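Long-range contact in erythrocyte binding antigen 140 (Plasmodium falciparum, PDB 4GF2), which probably binds a receptor on the host erythrocyte surface through its Duffy-binding-like domains during invasion: residues T9-I21 with T69-K81. The protein carries 3 engineered substitutions. Sequence-based numbering, arbitrary orientation.
Sequences THLFACGIKRKSI and TEAKLLYNKNEGK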
loop_
_atom_site.group_PDB
_atom_site.type_symbol
_atom_site.label_atom_id
_atom_site.label_comp_id
_atom_site.label_asym_id
_atom_site.label_seq_id
_atom_site.Cartn_x
_atom_site.Cartn_y
_atom_site.Cartn_z
ATOM N N THR A 9 16.648 17.559 -44.415
ATOM C CA THR A 9 17.838 17.656 -43.579
ATOM C C THR A 9 17.549 18.456 -42.311
ATOM O O THR A 9 17.953 18.066 -41.215
ATOM C CB THR A 9 19.006 18.304 -44.346
ATOM O OG1 THR A 9 19.263 17.560 -45.544
ATOM C CG2 THR A 9 20.262 18.333 -43.489
ATOM N N HIS A 10 16.846 19.573 -42.462
ATOM C CA HIS A 10 16.448 20.385 -41.314
ATOM C C HIS A 10 15.572 19.576 -40.358
ATOM O O HIS A 10 15.781 19.584 -39.145
ATOM C CB HIS A 10 15.687 21.628 -41.775
ATOM C CG HIS A 10 16.483 22.532 -42.661
ATOM N ND1 HIS A 10 17.859 22.609 -42.604
ATOM C CD2 HIS A 10 16.099 23.397 -43.629
ATOM C CE1 HIS A 10 18.286 23.483 -43.496
ATOM N NE2 HIS A 10 17.238 23.977 -44.133
ATOM N N LEU A 11 14.589 18.880 -40.917
ATOM C CA LEU A 11 13.675 18.072 -40.122
ATOM C C LEU A 11 14.417 17.026 -39.299
ATOM O O LEU A 11 14.208 16.915 -38.093
ATOM C CB LEU A 11 12.646 17.387 -41.025
ATOM C CG LEU A 11 11.434 18.238 -41.404
ATOM C CD1 LEU A 11 10.712 17.655 -42.609
ATOM C CD2 LEU A 11 10.486 18.351 -40.221
ATOM N N PHE A 12 15.284 16.261 -39.952
ATOM C CA PHE A 12 15.977 15.168 -39.278
ATOM C C PHE A 12 17.102 15.659 -38.374
ATOM O O PHE A 12 17.500 14.961 -37.446
ATOM C CB PHE A 12 16.508 14.155 -40.296
ATOM C CG PHE A 12 15.435 13.297 -40.899
ATOM C CD1 PHE A 12 14.799 12.331 -40.139
ATOM C CD2 PHE A 12 15.055 13.462 -42.220
ATOM C CE1 PHE A 12 13.807 11.542 -40.684
ATOM C CE2 PHE A 12 14.064 12.673 -42.773
ATOM C CZ PHE A 12 13.438 11.712 -42.003
ATOM N N ALA A 13 17.610 16.856 -38.639
ATOM C CA ALA A 13 18.637 17.436 -37.784
ATOM C C ALA A 13 18.123 17.512 -36.346
ATOM O O ALA A 13 18.853 17.231 -35.398
ATOM C CB ALA A 13 19.033 18.815 -38.287
ATOM N N CYS A 14 16.856 17.884 -36.192
ATOM C CA CYS A 14 16.236 17.948 -34.874
ATOM C C CYS A 14 15.616 16.604 -34.513
ATOM O O CYS A 14 15.647 16.185 -33.357
ATOM C CB CYS A 14 15.174 19.047 -34.833
ATOM S SG CYS A 14 15.836 20.720 -35.022
ATOM N N GLY A 15 15.049 15.932 -35.509
ATOM C CA GLY A 15 14.514 14.599 -35.317
ATOM C C GLY A 15 13.071 14.570 -34.852
ATOM O O GLY A 15 12.542 15.563 -34.357
ATOM N N ILE A 16 12.435 13.415 -35.020
ATOM C CA ILE A 16 11.065 13.210 -34.572
ATOM C C ILE A 16 10.961 13.469 -33.074
ATOM O O ILE A 16 11.892 13.190 -32.323
ATOM C CB ILE A 16 10.584 11.774 -34.859
ATOM C CG1 ILE A 16 10.820 11.411 -36.326
ATOM C CG2 ILE A 16 9.110 11.623 -34.506
ATOM C CD1 ILE A 16 11.871 10.332 -36.527
ATOM N N LYS A 17 9.822 14.000 -32.644
ATOM C CA LYS A 17 9.607 14.306 -31.236
ATOM C C LYS A 17 8.849 13.189 -30.534
ATOM O O LYS A 17 8.049 12.482 -31.148
ATOM C CB LYS A 17 8.841 15.621 -31.095
ATOM C CG LYS A 17 9.608 16.827 -31.614
ATOM C CD LYS A 17 8.799 18.105 -31.503
ATOM C CE LYS A 17 9.595 19.310 -31.978
ATOM N NZ LYS A 17 10.804 19.573 -31.148
ATOM N N ARG A 18 9.116 13.022 -29.245
ATOM C CA ARG A 18 8.347 12.095 -28.430
ATOM C C ARG A 18 6.957 12.683 -28.242
ATOM O O ARG A 18 6.808 13.899 -28.066
ATOM C CB ARG A 18 9.030 11.872 -27.079
ATOM C CG ARG A 18 10.394 11.204 -27.185
ATOM C CD ARG A 18 11.046 11.007 -25.820
ATOM N NE ARG A 18 11.669 12.233 -25.322
ATOM C CZ ARG A 18 12.904 12.629 -25.621
ATOM N NH1 ARG A 18 13.674 11.905 -26.422
ATOM N NH2 ARG A 18 13.376 13.758 -25.117
ATOM N N LYS A 19 5.943 11.827 -28.296
ATOM C CA LYS A 19 4.552 12.273 -28.239
ATOM C C LYS A 19 4.042 12.467 -26.810
ATOM O O LYS A 19 3.188 13.319 -26.561
ATOM C CB LYS A 19 3.656 11.277 -28.966
ATOM C CG LYS A 19 3.656 11.429 -30.476
ATOM C CD LYS A 19 2.869 10.304 -31.136
ATOM C CE LYS A 19 2.172 10.762 -32.405
ATOM N NZ LYS A 19 0.991 11.628 -32.107
ATOM N N SER A 20 4.551 11.671 -25.876
ATOM C CA SER A 20 4.132 11.774 -24.484
ATOM C C SER A 20 4.522 13.129 -23.907
ATOM O O SER A 20 5.560 13.684 -24.257
ATOM C CB SER A 20 4.760 10.659 -23.653
ATOM O OG SER A 20 4.331 9.390 -24.109
ATOM N N ILE A 21 3.674 13.659 -23.031
ATOM C CA ILE A 21 3.947 14.918 -22.353
ATOM C C ILE A 21 4.480 14.633 -20.950
ATOM O O ILE A 21 3.764 14.096 -20.107
ATOM C CB ILE A 21 2.676 15.783 -22.252
ATOM C CG1 ILE A 21 2.116 16.074 -23.648
ATOM C CG2 ILE A 21 2.976 17.085 -21.536
ATOM C CD1 ILE A 21 0.768 16.787 -23.641
ATOM N N THR A 69 10.729 24.660 -38.545
ATOM C CA THR A 69 10.895 23.218 -38.422
ATOM C C THR A 69 10.233 22.738 -37.137
ATOM O O THR A 69 9.542 21.717 -37.126
ATOM C CB THR A 69 12.379 22.801 -38.430
ATOM O OG1 THR A 69 12.988 23.204 -39.663
ATOM C CG2 THR A 69 12.511 21.294 -38.292
ATOM N N GLU A 70 10.437 23.487 -36.059
ATOM C CA GLU A 70 9.812 23.174 -34.781
ATOM C C GLU A 70 8.302 23.013 -34.954
ATOM O O GLU A 70 7.700 22.100 -34.393
ATOM C CB GLU A 70 10.122 24.269 -33.756
ATOM C CG GLU A 70 9.356 24.142 -32.443
ATOM C CD GLU A 70 9.813 22.970 -31.594
ATOM O OE1 GLU A 70 10.839 22.336 -31.936
ATOM O OE2 GLU A 70 9.140 22.687 -30.578
ATOM N N ALA A 71 7.698 23.893 -35.749
ATOM C CA ALA A 71 6.263 23.828 -36.025
ATOM C C ALA A 71 5.851 22.519 -36.717
ATOM O O ALA A 71 4.934 21.836 -36.258
ATOM C CB ALA A 71 5.839 25.017 -36.862
ATOM N N LYS A 72 6.520 22.173 -37.815
ATOM C CA LYS A 72 6.244 20.916 -38.513
ATOM C C LYS A 72 6.291 19.740 -37.550
ATOM O O LYS A 72 5.382 18.908 -37.512
ATOM C CB LYS A 72 7.268 20.655 -39.620
ATOM C CG LYS A 72 7.153 21.540 -40.840
ATOM C CD LYS A 72 8.051 21.024 -41.952
ATOM C CE LYS A 72 8.128 21.992 -43.119
ATOM N NZ LYS A 72 8.977 21.442 -44.216
ATOM N N LEU A 73 7.375 19.666 -36.784
ATOM C CA LEU A 73 7.598 18.533 -35.904
ATOM C C LEU A 73 6.539 18.494 -34.806
ATOM O O LEU A 73 6.092 17.423 -34.406
ATOM C CB LEU A 73 9.013 18.581 -35.325
ATOM C CG LEU A 73 10.120 18.360 -36.363
ATOM C CD1 LEU A 73 11.499 18.586 -35.764
ATOM C CD2 LEU A 73 10.035 16.962 -36.952
ATOM N N LEU A 74 6.123 19.665 -34.341
ATOM C CA LEU A 74 5.045 19.750 -33.364
ATOM C C LEU A 74 3.736 19.285 -33.982
ATOM O O LEU A 74 2.917 18.645 -33.321
ATOM C CB LEU A 74 4.888 21.182 -32.849
ATOM C CG LEU A 74 5.932 21.669 -31.843
ATOM C CD1 LEU A 74 5.669 23.122 -31.491
ATOM C CD2 LEU A 74 5.938 20.798 -30.589
ATOM N N TYR A 75 3.536 19.603 -35.253
ATOM C CA TYR A 75 2.312 19.194 -35.922
ATOM C C TYR A 75 2.249 17.678 -36.007
ATOM O O TYR A 75 1.220 17.079 -35.711
ATOM C CB TYR A 75 2.198 19.806 -37.318
ATOM C CG TYR A 75 0.953 19.346 -38.040
ATOM C CD1 TYR A 75 -0.260 19.991 -37.849
ATOM C CD2 TYR A 75 0.986 18.247 -38.888
ATOM C CE1 TYR A 75 -1.403 19.563 -38.493
ATOM C CE2 TYR A 75 -0.153 17.814 -39.538
ATOM C CZ TYR A 75 -1.344 18.477 -39.339
ATOM O OH TYR A 75 -2.483 18.050 -39.984
ATOM N N ASN A 76 3.351 17.055 -36.408
ATOM C CA ASN A 76 3.407 15.598 -36.473
ATOM C C ASN A 76 3.218 14.983 -35.094
ATOM O O ASN A 76 2.592 13.934 -34.944
ATOM C CB ASN A 76 4.736 15.136 -37.063
ATOM C CG ASN A 76 4.897 15.539 -38.512
ATOM O OD1 ASN A 76 3.928 15.897 -39.180
ATOM N ND2 ASN A 76 6.127 15.471 -39.011
ATOM N N LYS A 77 3.765 15.647 -34.085
ATOM C CA LYS A 77 3.642 15.186 -32.712
ATOM C C LYS A 77 2.184 15.157 -32.280
ATOM O O LYS A 77 1.719 14.183 -31.692
ATOM C CB LYS A 77 4.430 16.105 -31.783
ATOM C CG LYS A 77 4.335 15.739 -30.313
ATOM C CD LYS A 77 4.975 16.817 -29.453
ATOM C CE LYS A 77 4.744 16.578 -27.976
ATOM N NZ LYS A 77 5.150 17.761 -27.172
ATOM N N ASN A 78 1.465 16.230 -32.587
ATOM C CA ASN A 78 0.123 16.414 -32.059
ATOM C C ASN A 78 -0.996 15.927 -32.979
ATOM O O ASN A 78 -2.173 16.141 -32.692
ATOM C CB ASN A 78 -0.093 17.878 -31.686
ATOM C CG ASN A 78 0.730 18.293 -30.482
ATOM O OD1 ASN A 78 0.464 17.863 -29.362
ATOM N ND2 ASN A 78 1.738 19.129 -30.708
ATOM N N GLU A 79 -0.637 15.263 -34.073
ATOM C CA GLU A 79 -1.642 14.616 -34.905
ATOM C C GLU A 79 -2.458 13.677 -34.028
ATOM O O GLU A 79 -1.898 12.904 -33.249
ATOM C CB GLU A 79 -0.998 13.830 -36.048
ATOM C CG GLU A 79 -0.829 14.619 -37.339
ATOM C CD GLU A 79 -0.387 13.745 -38.502
ATOM O OE1 GLU A 79 -0.246 12.519 -38.307
ATOM O OE2 GLU A 79 -0.182 14.284 -39.610
ATOM N N GLY A 80 -3.777 13.757 -34.145
ATOM C CA GLY A 80 -4.655 12.891 -33.382
ATOM C C GLY A 80 -5.037 13.467 -32.031
ATOM O O GLY A 80 -5.912 12.935 -31.349
ATOM N N LYS A 81 -4.382 14.555 -31.639
ATOM C CA LYS A 81 -4.696 15.205 -30.376
ATOM C C LYS A 81 -5.631 16.382 -30.612
ATOM O O LYS A 81 -5.736 16.887 -31.730
ATOM C CB LYS A 81 -3.421 15.694 -29.689
ATOM C CG LYS A 81 -2.446 14.590 -29.296
ATOM C CD LYS A 81 -1.423 15.108 -28.291
ATOM C CE LYS A 81 -0.320 14.097 -28.032
ATOM N NZ LYS A 81 0.562 14.499 -26.903
HETATM O O HOH W 1 9.393 20.478 -28.981
HETATM O O HOH W 2 7.680 14.902 -34.589
HETATM O O HOH W 3 6.617 16.230 -25.190
#
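The carboxylate of E70 meets K17 NZ on the syn side of OE1, at 2.9 Å and 27° out of the carboxylate plane, a salt bridge in which the two side chains cross nearly at right angles. A water joins K17 NZ to E70 OE2, and C44 N and S93 OG also donate to this carboxylate. K17 runs straight to CE and bends only at its last torsion (chi4 -63°), which turns the ammonium to E70 while CE lies 3.5 Å from L73 CB. Toward helix 4-14, L73 spreads its methyls: CD2 packs on L11 CD2 at 3.6 Å, and CD1 on C14 CB at 3.8 Å, beside the C14–C44 disulfide. T69 CG2 sits against the backbone of L11. A second water links K17 N to L73 O. Farther along, K77 runs its extended chain past R18 O, with CE 3.4 Å away, to a salt bridge with E89. K19 NZ donates to K77 O at 2.7 Å from above the carbonyl plane, and weakly to E79 O; in return K81 NZ donates to K19 O at 2.9 Å. The contact thus fastens the loop that follows helix 4-14 along helix 56-78 of the first Duffy-binding-like domain. Lysines donate all four direct hydrogen bonds, one of them weak; three go to backbone carbonyls around the end of helix 56-78, whereas the buried charge of K17 is probably balanced by E70.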